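Local coordinates for protein virulence factor (Pectobacterium carotovorum, PDB 2W3Y) that acts as an S-palmitoylated virulence factor of a Drosophila pathogen and binds to lipid vesicles, at residues T46-E51 with D263-G268; A62-M67 with S173-F178; T196-E201 with L217-D222. One frame throughout, in Å; residues are numbered along the deposited sequence.

Interaction 1: residues T46-E51 with D263-G268; sequences TYQFNE and DDIFNG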
loop_
_atom_site.group_PDB
_atom_site.type_symbol
_atom_site.label_atom_id
_atom_site.label_comp_id
_atom_site.label_asym_id
_atom_site.label_seq_id
_atom_site.Cartn_x
_atom_site.Cartn_y
_atom_site.Cartn_z
ATOM N N THR A 46 -0.736 6.226 0.050
ATOM C CA THR A 46 0.387 6.720 0.863
ATOM C C THR A 46 -0.172 7.355 2.131
ATOM O O THR A 46 -0.855 8.392 2.080
ATOM C CB THR A 46 1.244 7.769 0.110
ATOM O OG1 THR A 46 1.661 7.238 -1.147
ATOM C CG2 THR A 46 2.508 8.126 0.918
ATOM N N TYR A 47 0.084 6.716 3.271
ATOM C CA TYR A 47 -0.429 7.230 4.532
ATOM C C TYR A 47 0.703 7.784 5.364
ATOM O O TYR A 47 1.672 7.086 5.663
ATOM C CB TYR A 47 -1.142 6.152 5.341
ATOM C CG TYR A 47 -2.300 5.486 4.630
ATOM C CD1 TYR A 47 -3.164 6.221 3.811
ATOM C CD2 TYR A 47 -2.540 4.116 4.788
ATOM C CE1 TYR A 47 -4.232 5.609 3.141
ATOM C CE2 TYR A 47 -3.619 3.496 4.132
ATOM C CZ TYR A 47 -4.460 4.254 3.317
ATOM O OH TYR A 47 -5.529 3.666 2.666
ATOM N N GLN A 48 0.573 9.038 5.750
ATOM C CA GLN A 48 1.482 9.594 6.740
ATOM C C GLN A 48 0.735 9.826 8.035
ATOM O O GLN A 48 -0.310 10.471 8.041
ATOM C CB GLN A 48 2.132 10.881 6.241
ATOM C CG GLN A 48 3.136 11.424 7.256
ATOM C CD GLN A 48 3.815 12.701 6.806
ATOM O OE1 GLN A 48 3.997 12.939 5.608
ATOM N NE2 GLN A 48 4.193 13.536 7.772
ATOM N N PHE A 49 1.270 9.295 9.129
ATOM C CA PHE A 49 0.637 9.435 10.428
ATOM C C PHE A 49 1.350 10.500 11.238
ATOM O O PHE A 49 2.458 10.278 11.714
ATOM C CB PHE A 49 0.595 8.092 11.181
ATOM C CG PHE A 49 -0.127 7.017 10.434
ATOM C CD1 PHE A 49 -1.473 7.173 10.079
ATOM C CD2 PHE A 49 0.546 5.856 10.047
ATOM C CE1 PHE A 49 -2.156 6.165 9.368
ATOM C CE2 PHE A 49 -0.120 4.852 9.340
ATOM C CZ PHE A 49 -1.465 5.006 8.999
ATOM N N ASN A 50 0.694 11.659 11.346
ATOM C CA ASN A 50 1.193 12.858 12.045
ATOM C C ASN A 50 2.217 13.647 11.248
ATOM O O ASN A 50 3.031 13.077 10.541
ATOM C CB ASN A 50 1.750 12.516 13.437
ATOM C CG ASN A 50 0.716 11.879 14.339
ATOM O OD1 ASN A 50 -0.425 12.329 14.401
ATOM N ND2 ASN A 50 1.119 10.828 15.057
ATOM N N GLU A 51 2.153 14.972 11.371
ATOM C CA GLU A 51 3.173 15.851 10.812
ATOM C C GLU A 51 4.495 15.571 11.510
ATOM O O GLU A 51 4.523 15.281 12.709
ATOM C CB GLU A 51 2.781 17.325 10.979
ATOM C CG GLU A 51 1.644 17.803 10.052
ATOM C CD GLU A 51 2.136 18.255 8.675
ATOM O OE1 GLU A 51 3.365 18.196 8.409
ATOM O OE2 GLU A 51 1.290 18.667 7.842
ATOM N N ASP A 263 -3.496 9.987 -0.981
ATOM C CA ASP A 263 -2.489 10.231 0.044
ATOM C C ASP A 263 -3.034 11.223 1.052
ATOM O O ASP A 263 -3.896 12.036 0.724
ATOM C CB ASP A 263 -1.197 10.777 -0.559
ATOM C CG ASP A 263 -1.352 12.213 -1.042
ATOM O OD1 ASP A 263 -1.987 12.401 -2.097
ATOM O OD2 ASP A 263 -0.853 13.144 -0.362
ATOM N N ASP A 264 -2.530 11.160 2.284
ATOM C CA ASP A 264 -2.893 12.138 3.295
ATOM C C ASP A 264 -1.868 12.141 4.417
ATOM O O ASP A 264 -1.103 11.175 4.589
ATOM C CB ASP A 264 -4.298 11.843 3.850
ATOM C CG ASP A 264 -5.024 13.108 4.353
ATOM O OD1 ASP A 264 -4.470 14.239 4.228
ATOM O OD2 ASP A 264 -6.155 12.959 4.880
ATOM N N ILE A 265 -1.814 13.264 5.130
ATOM C CA ILE A 265 -1.182 13.328 6.440
ATOM C C ILE A 265 -2.303 13.310 7.458
ATOM O O ILE A 265 -3.085 14.270 7.579
ATOM C CB ILE A 265 -0.257 14.587 6.618
ATOM C CG1 ILE A 265 0.872 14.556 5.582
ATOM C CG2 ILE A 265 0.314 14.643 8.040
ATOM C CD1 ILE A 265 1.616 15.877 5.394
ATOM N N PHE A 266 -2.420 12.194 8.170
ATOM C CA PHE A 266 -3.444 12.056 9.192
ATOM C C PHE A 266 -2.941 12.716 10.472
ATOM O O PHE A 266 -1.768 12.568 10.826
ATOM C CB PHE A 266 -3.746 10.585 9.449
ATOM C CG PHE A 266 -4.438 9.901 8.309
ATOM C CD1 PHE A 266 -5.806 10.049 8.118
ATOM C CD2 PHE A 266 -3.715 9.114 7.420
ATOM C CE1 PHE A 266 -6.454 9.412 7.073
ATOM C CE2 PHE A 266 -4.354 8.460 6.362
ATOM C CZ PHE A 266 -5.720 8.611 6.189
ATOM N N ASN A 267 -3.830 13.426 11.156
ATOM C CA ASN A 267 -3.482 14.149 12.379
ATOM C C ASN A 267 -4.031 13.484 13.633
ATOM O O ASN A 267 -5.083 12.827 13.587
ATOM C CB ASN A 267 -3.974 15.602 12.306
ATOM C CG ASN A 267 -3.365 16.365 11.135
ATOM O OD1 ASN A 267 -2.143 16.404 10.971
ATOM N ND2 ASN A 267 -4.220 16.962 10.307
ATOM N N GLY A 268 -3.310 13.669 14.742
ATOM C CA GLY A 268 -3.689 13.137 16.057
ATOM C C GLY A 268 -3.677 11.620 16.149
ATOM O O GLY A 268 -4.564 11.031 16.767
HETATM O O HOH W 1 -0.831 15.032 14.987
HETATM O O HOH W 2 -0.108 16.169 12.822
HETATM O O HOH W 3 -1.553 17.916 8.909
#
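Gln48 and Ile265 run next to each other from one face of the parallel strand pair. Gln48 CB lies 3.6 Å from Asp264 O and also meets Ile265 CG1. With CG anti to the backbone N (chi1 -177°) and the chain extended beyond it, the amide is carried along the isoleucine branch: CD lies 3.7 Å and OE1 3.5 Å from Ile265 CG1, while NE2 passes CG2 and donates to Asn50 O at 3.0 Å. That bond keeps the amide from turning over, and OE1 is taken by Arg64 of helix 57-81. Strands 40-49 and 262-266 pair at one side of the mixed sheet, strand 166-179 flanking 40-49 on its other edge. Four backbone hydrogen bonds join 46-50 to 264-266, the last from Asn50 N to Phe266 O at 2.7 Å. On the other face Tyr47, Phe49 and Phe266 cluster and pack against Ile130 of helix 125-134. The Phe266 ring turns its edge to the face of Tyr47 in an offset T-shaped pair, planes at 66°, with CE2 3.6 Å from Tyr47 CD1; the Phe49 ring is near parallel to that of Phe266 but slid aside. Past the strand ends one water accepts from Glu51 N and donates to Asn267 OD1.

Interaction 2: residues A62-M67 with S173-F178; sequences AGRILM and STHDLF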
loop_
_atom_site.group_PDB
_atom_site.type_symbol
_atom_site.label_atom_id
_atom_site.label_comp_id
_atom_site.label_asym_id
_atom_site.label_seq_id
_atom_site.Cartn_x
_atom_site.Cartn_y
_atom_site.Cartn_z
ATOM N N ALA A 62 11.397 12.931 1.378
ATOM C CA ALA A 62 12.201 12.016 0.560
ATOM C C ALA A 62 11.706 10.553 0.667
ATOM O O ALA A 62 11.605 9.844 -0.346
ATOM C CB ALA A 62 13.678 12.113 0.955
ATOM N N GLY A 63 11.394 10.125 1.892
ATOM C CA GLY A 63 10.907 8.772 2.176
ATOM C C GLY A 63 9.604 8.464 1.456
ATOM O O GLY A 63 9.438 7.375 0.912
ATOM N N ARG A 64 8.690 9.435 1.442
ATOM C CA ARG A 64 7.426 9.302 0.722
ATOM C C ARG A 64 7.649 9.111 -0.768
ATOM O O ARG A 64 7.024 8.232 -1.366
ATOM C CB ARG A 64 6.471 10.476 1.019
ATOM C CG ARG A 64 5.945 10.456 2.452
ATOM C CD ARG A 64 4.933 11.551 2.745
ATOM N NE ARG A 64 3.866 11.642 1.740
ATOM C CZ ARG A 64 2.685 12.215 1.949
ATOM N NH1 ARG A 64 2.384 12.723 3.131
ATOM N NH2 ARG A 64 1.791 12.265 0.976
ATOM N N ILE A 65 8.545 9.905 -1.365
ATOM C CA ILE A 65 8.878 9.743 -2.787
ATOM C C ILE A 65 9.482 8.382 -3.083
ATOM O O ILE A 65 9.088 7.718 -4.052
ATOM C CB ILE A 65 9.836 10.845 -3.347
ATOM C CG1 ILE A 65 9.293 12.262 -3.108
ATOM C CG2 ILE A 65 10.134 10.602 -4.839
ATOM C CD1 ILE A 65 7.881 12.495 -3.493
ATOM N N LEU A 66 10.438 7.970 -2.259
ATOM C CA LEU A 66 11.059 6.647 -2.398
ATOM C C LEU A 66 10.054 5.486 -2.355
ATOM O O LEU A 66 10.109 4.571 -3.187
ATOM C CB LEU A 66 12.118 6.445 -1.318
ATOM C CG LEU A 66 13.423 7.237 -1.456
ATOM C CD1 LEU A 66 14.267 7.086 -0.174
ATOM C CD2 LEU A 66 14.219 6.804 -2.699
ATOM N N MET A 67 9.143 5.526 -1.386
ATOM C CA MET A 67 8.187 4.430 -1.219
ATOM C C MET A 67 7.188 4.345 -2.385
ATOM O O MET A 67 6.873 3.236 -2.842
ATOM C CB MET A 67 7.479 4.520 0.140
ATOM C CG MET A 67 8.339 4.130 1.360
ATOM S SD MET A 67 9.108 2.476 1.369
ATOM C CE MET A 67 10.672 2.706 0.546
ATOM N N SER A 173 2.283 2.494 1.213
ATOM C CA SER A 173 3.307 2.779 2.204
ATOM C C SER A 173 2.697 3.551 3.374
ATOM O O SER A 173 1.678 4.240 3.203
ATOM C CB SER A 173 4.504 3.554 1.592
ATOM O OG SER A 173 4.141 4.852 1.142
ATOM N N THR A 174 3.297 3.384 4.560
ATOM C CA THR A 174 2.961 4.178 5.748
ATOM C C THR A 174 4.217 4.905 6.213
ATOM O O THR A 174 5.347 4.416 6.059
ATOM C CB THR A 174 2.374 3.365 6.937
ATOM O OG1 THR A 174 3.419 2.649 7.603
ATOM C CG2 THR A 174 1.280 2.389 6.485
ATOM N N HIS A 175 4.006 6.090 6.759
ATOM C CA HIS A 175 5.091 6.963 7.176
ATOM C C HIS A 175 4.747 7.379 8.600
ATOM O O HIS A 175 3.909 8.260 8.825
ATOM C CB HIS A 175 5.276 8.107 6.131
ATOM C CG HIS A 175 5.575 7.579 4.762
ATOM N ND1 HIS A 175 6.860 7.342 4.318
ATOM C CD2 HIS A 175 4.752 7.087 3.803
ATOM C CE1 HIS A 175 6.817 6.794 3.121
ATOM N NE2 HIS A 175 5.548 6.615 2.789
ATOM N N ASP A 176 5.328 6.638 9.554
ATOM C CA ASP A 176 4.989 6.739 10.970
ATOM C C ASP A 176 5.853 7.760 11.678
ATOM O O ASP A 176 7.067 7.622 11.705
ATOM C CB ASP A 176 5.200 5.413 11.724
ATOM C CG ASP A 176 4.539 4.221 11.060
ATOM O OD1 ASP A 176 3.606 4.392 10.248
ATOM O OD2 ASP A 176 4.987 3.099 11.364
ATOM N N LEU A 177 5.203 8.753 12.282
ATOM C CA LEU A 177 5.880 9.744 13.138
ATOM C C LEU A 177 5.289 9.658 14.524
ATOM O O LEU A 177 4.321 10.338 14.833
ATOM C CB LEU A 177 5.741 11.158 12.547
ATOM C CG LEU A 177 6.594 11.060 11.290
ATOM C CD1 LEU A 177 5.832 11.280 9.983
ATOM C CD2 LEU A 177 7.935 11.792 11.413
ATOM N N PHE A 178 5.861 8.776 15.333
ATOM C CA PHE A 178 5.344 8.444 16.643
ATOM C C PHE A 178 6.461 8.595 17.668
ATOM O O PHE A 178 7.651 8.523 17.324
ATOM C CB PHE A 178 4.881 6.972 16.686
ATOM C CG PHE A 178 3.674 6.664 15.831
ATOM C CD1 PHE A 178 2.521 7.461 15.893
ATOM C CD2 PHE A 178 3.675 5.554 14.994
ATOM C CE1 PHE A 178 1.396 7.168 15.112
ATOM C CE2 PHE A 178 2.555 5.247 14.212
ATOM C CZ PHE A 178 1.417 6.064 14.270
#
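Arg64 lays the aliphatic root of its side chain on the imidazole of His175. Its CG stands 3.6 Å from the ring centroid and only 5° off the ring normal, a CH-pi contact centred on the face. CG lies beside the backbone N of Arg64 (chi1 -69°), and the chain stays extended to CD before bending at chi3, which takes the guanidinium on past the ring to Gln48 and Asp263. The two planes end 23° apart. The ring itself is fixed at both nitrogens: NE2 shares a 2.8 Å hydrogen bond with Ser173 OG, in which either may be the donor, and ND1 is hydrogen-bonded to Tyr187 OH of strand 185-198. To reach NE2, Ser173 OG takes the position between its backbone N and carbonyl carbon. CE1 meets the helix backbone, 3.5 Å from Gly63 O and also close to Arg64 CA. One turn on, Met67 CG approaches CE1 at 3.5 Å, and its CB presses on Ser173 CB at 3.4 Å, tighter than usual for carbons; bends at chi2 and chi3 then lead the thioether away from the strand. The axes of 62-67 and 173-178 run near antiparallel, helix 57-81 packing along a face of the mixed sheet in a protein described as having a new fold.

Interaction 3: residues T196-E201 with L217-D222; sequences THFKQE and LEFGVD. With PLM (palmitic acid), chain C.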
loop_
_atom_site.group_PDB
_atom_site.type_symbol
_atom_site.label_atom_id
_atom_site.label_comp_id
_atom_site.label_asym_id
_atom_site.label_seq_id
_atom_site.Cartn_x
_atom_site.Cartn_y
_atom_site.Cartn_z
ATOM N N THR A 196 -6.843 -9.323 -0.316
ATOM C CA THR A 196 -8.082 -10.013 0.078
ATOM C C THR A 196 -8.996 -10.146 -1.151
ATOM O O THR A 196 -8.532 -10.026 -2.297
ATOM C CB THR A 196 -8.758 -9.337 1.347
ATOM O OG1 THR A 196 -9.746 -10.205 1.947
ATOM C CG2 THR A 196 -9.368 -7.944 1.033
ATOM N N HIS A 197 -10.270 -10.443 -0.923
ATOM C CA HIS A 197 -11.266 -10.493 -1.982
ATOM C C HIS A 197 -12.629 -10.213 -1.348
ATOM O O HIS A 197 -12.765 -10.298 -0.120
ATOM C CB HIS A 197 -11.274 -11.862 -2.703
ATOM C CG HIS A 197 -11.503 -13.022 -1.779
ATOM N ND1 HIS A 197 -12.746 -13.582 -1.579
ATOM C CD2 HIS A 197 -10.657 -13.687 -0.960
ATOM C CE1 HIS A 197 -12.651 -14.565 -0.704
ATOM N NE2 HIS A 197 -11.394 -14.649 -0.313
ATOM N N PHE A 198 -13.609 -9.868 -2.185
ATOM C CA PHE A 198 -14.995 -9.749 -1.758
ATOM C C PHE A 198 -15.742 -10.954 -2.314
ATOM O O PHE A 198 -15.779 -11.148 -3.521
ATOM C CB PHE A 198 -15.666 -8.491 -2.331
ATOM C CG PHE A 198 -15.184 -7.195 -1.751
ATOM C CD1 PHE A 198 -15.936 -6.534 -0.769
ATOM C CD2 PHE A 198 -14.010 -6.594 -2.222
ATOM C CE1 PHE A 198 -15.517 -5.304 -0.234
ATOM C CE2 PHE A 198 -13.581 -5.350 -1.702
ATOM C CZ PHE A 198 -14.334 -4.711 -0.696
ATOM N N LYS A 199 -16.341 -11.739 -1.428
ATOM C CA LYS A 199 -17.300 -12.785 -1.799
ATOM C C LYS A 199 -18.639 -12.129 -2.180
ATOM O O LYS A 199 -18.907 -10.989 -1.796
ATOM C CB LYS A 199 -17.523 -13.742 -0.610
ATOM C CG LYS A 199 -16.275 -14.443 -0.089
ATOM C CD LYS A 199 -16.662 -15.625 0.819
ATOM C CE LYS A 199 -15.680 -15.829 1.946
ATOM N NZ LYS A 199 -14.285 -16.003 1.472
ATOM N N GLN A 200 -19.485 -12.843 -2.925
ATOM C CA GLN A 200 -20.756 -12.258 -3.379
ATOM C C GLN A 200 -21.525 -11.525 -2.267
ATOM O O GLN A 200 -21.958 -10.394 -2.455
ATOM C CB GLN A 200 -21.667 -13.314 -4.039
ATOM C CG GLN A 200 -22.951 -12.711 -4.633
ATOM C CD GLN A 200 -22.658 -11.634 -5.666
ATOM O OE1 GLN A 200 -21.803 -11.815 -6.530
ATOM N NE2 GLN A 200 -23.355 -10.507 -5.576
ATOM N N GLU A 201 -21.651 -12.166 -1.101
ATOM C CA GLU A 201 -22.447 -11.638 0.020
ATOM C C GLU A 201 -21.799 -10.414 0.694
ATOM O O GLU A 201 -22.446 -9.696 1.454
ATOM C CB GLU A 201 -22.748 -12.749 1.034
ATOM C CG GLU A 201 -21.502 -13.320 1.749
ATOM C CD GLU A 201 -21.831 -14.294 2.877
ATOM O OE1 GLU A 201 -22.294 -15.432 2.590
ATOM O OE2 GLU A 201 -21.602 -13.929 4.062
ATOM N N LEU A 217 -17.632 -6.819 8.852
ATOM C CA LEU A 217 -16.379 -6.924 8.115
ATOM C C LEU A 217 -15.685 -8.202 8.542
ATOM O O LEU A 217 -15.198 -8.301 9.677
ATOM C CB LEU A 217 -15.479 -5.715 8.391
ATOM C CG LEU A 217 -16.024 -4.302 8.179
ATOM C CD1 LEU A 217 -14.932 -3.279 8.527
ATOM C CD2 LEU A 217 -16.534 -4.103 6.744
ATOM N N GLU A 218 -15.663 -9.184 7.647
ATOM C CA GLU A 218 -14.948 -10.443 7.879
ATOM C C GLU A 218 -14.070 -10.755 6.671
ATOM O O GLU A 218 -14.550 -11.285 5.665
ATOM C CB GLU A 218 -15.918 -11.610 8.188
ATOM C CG GLU A 218 -15.184 -12.892 8.651
ATOM C CD GLU A 218 -16.075 -14.134 8.749
ATOM O OE1 GLU A 218 -16.768 -14.491 7.765
ATOM O OE2 GLU A 218 -16.051 -14.782 9.816
ATOM N N PHE A 219 -12.795 -10.374 6.756
ATOM C CA PHE A 219 -11.866 -10.538 5.633
ATOM C C PHE A 219 -10.588 -11.194 6.096
ATOM O O PHE A 219 -9.998 -10.795 7.101
ATOM C CB PHE A 219 -11.523 -9.195 4.971
ATOM C CG PHE A 219 -12.677 -8.534 4.287
ATOM C CD1 PHE A 219 -12.898 -8.730 2.926
ATOM C CD2 PHE A 219 -13.535 -7.688 4.998
ATOM C CE1 PHE A 219 -13.968 -8.105 2.279
ATOM C CE2 PHE A 219 -14.606 -7.059 4.374
ATOM C CZ PHE A 219 -14.825 -7.266 2.999
ATOM N N GLY A 220 -10.167 -12.213 5.356
ATOM C CA GLY A 220 -8.861 -12.808 5.552
ATOM C C GLY A 220 -7.903 -12.069 4.642
ATOM O O GLY A 220 -8.092 -12.033 3.430
ATOM N N VAL A 221 -6.882 -11.463 5.243
ATOM C CA VAL A 221 -5.951 -10.595 4.522
ATOM C C VAL A 221 -4.542 -11.187 4.565
ATOM O O VAL A 221 -3.974 -11.353 5.646
ATOM C CB VAL A 221 -5.952 -9.152 5.111
ATOM C CG1 VAL A 221 -5.121 -8.219 4.252
ATOM C CG2 VAL A 221 -7.432 -8.623 5.300
ATOM N N ASP A 222 -3.988 -11.502 3.397
ATOM C CA ASP A 222 -2.599 -11.955 3.268
ATOM C C ASP A 222 -1.676 -10.743 3.254
ATOM O O ASP A 222 -1.979 -9.748 2.590
ATOM C CB ASP A 222 -2.410 -12.702 1.957
ATOM C CG ASP A 222 -3.217 -13.970 1.881
ATOM O OD1 ASP A 222 -3.159 -14.780 2.833
ATOM O OD2 ASP A 222 -3.904 -14.156 0.847
HETATM C C1 PLM C . -17.416 2.842 1.132
HETATM O O2 PLM C . -18.569 3.017 0.657
HETATM C C2 PLM C . -16.805 1.447 1.172
HETATM C C3 PLM C . -15.655 1.254 0.186
HETATM C C4 PLM C . -15.076 -0.162 0.208
HETATM C C5 PLM C . -14.157 -0.411 1.403
HETATM C C6 PLM C . -14.068 -1.890 1.780
HETATM C C7 PLM C . -12.854 -2.165 2.664
HETATM C C8 PLM C . -13.039 -3.372 3.590
HETATM C C9 PLM C . -12.168 -4.529 3.103
HETATM C CA PLM C . -11.011 -4.876 4.033
HETATM C CB PLM C . -9.663 -4.567 3.392
HETATM C CC PLM C . -8.612 -4.331 4.465
HETATM C CD PLM C . -7.691 -3.169 4.118
HETATM C CE PLM C . -6.251 -3.652 4.048
HETATM C CF PLM C . -5.265 -2.498 4.155
#
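The hydroxyl of Thr196 gives its proton to Gly220 O, OG1 to O 2.9 Å, and this is the one hydrogen bond joining the two segments. OG1 stands above the carbonyl plane, 52° out of it, so the acceptor is met from over the group. The torsion that sets OG1 trans to its own backbone N (chi1 -164°) turns the hydroxyl toward strand 214-228, and turns CG2 toward the palmitic acid, 4.1 Å from atom CB of the palmitic acid. OG1 also meets the edge of the Phe219 ring, where His197 O lies in the ring plane, 3.4 Å from CD1; the rim hydrogens of the phenyl thus face two oxygens.

Phe219 is wedged between strand and lipid. One face carries the chain of the palmitic acid, whose C9 lies over the ring centre, 3.7 Å above the plane. The edge of Phe219 points at the face of Phe198 in a T-shaped pair, centroids 5.3 Å apart and planes at 77°, with Phe219 CZ 3.8 Å from Phe198 CE1. Phe198 in turn offers its own edge to the acyl chain: its CZ lies 3.8 Å from C6 of the palmitic acid, near the ring plane. Tyr168 of strand 166-179 meets the Phe198 ring as well, and Val221 packs on Phe132 of helix 125-134.

The aromatic pair lines the acyl site. Among the residues of the two segments the lipid is met by carbon alone, so its middle section is probably held by dispersion and shape, consistent with an S-palmitoylated protein.

Interactions 1 and 2 share one end of the mixed sheet, their centres 10 Å apart. Strand 40-49 lies between 262-266 and 166-179: Tyr47 O is 2.8 Å from His175 N, a probable hydrogen bond, and Phe49 N probably bonds to His175 O at 2.9 Å. Arg64 of interaction 2 also packs on interaction 1, its NH1 3.4 Å from Ile265 CG1. Interaction 3 belongs to the same sheet through strand 185-198, the neighbour of 166-179, yet its centre lies 26 Å from that of interaction 1 and 27 Å from that of interaction 2. The palmitic acid touches interaction 3, comes about 6 Å from the Tyr47 side chain and stays about 12 Å from the Ser173 side chain.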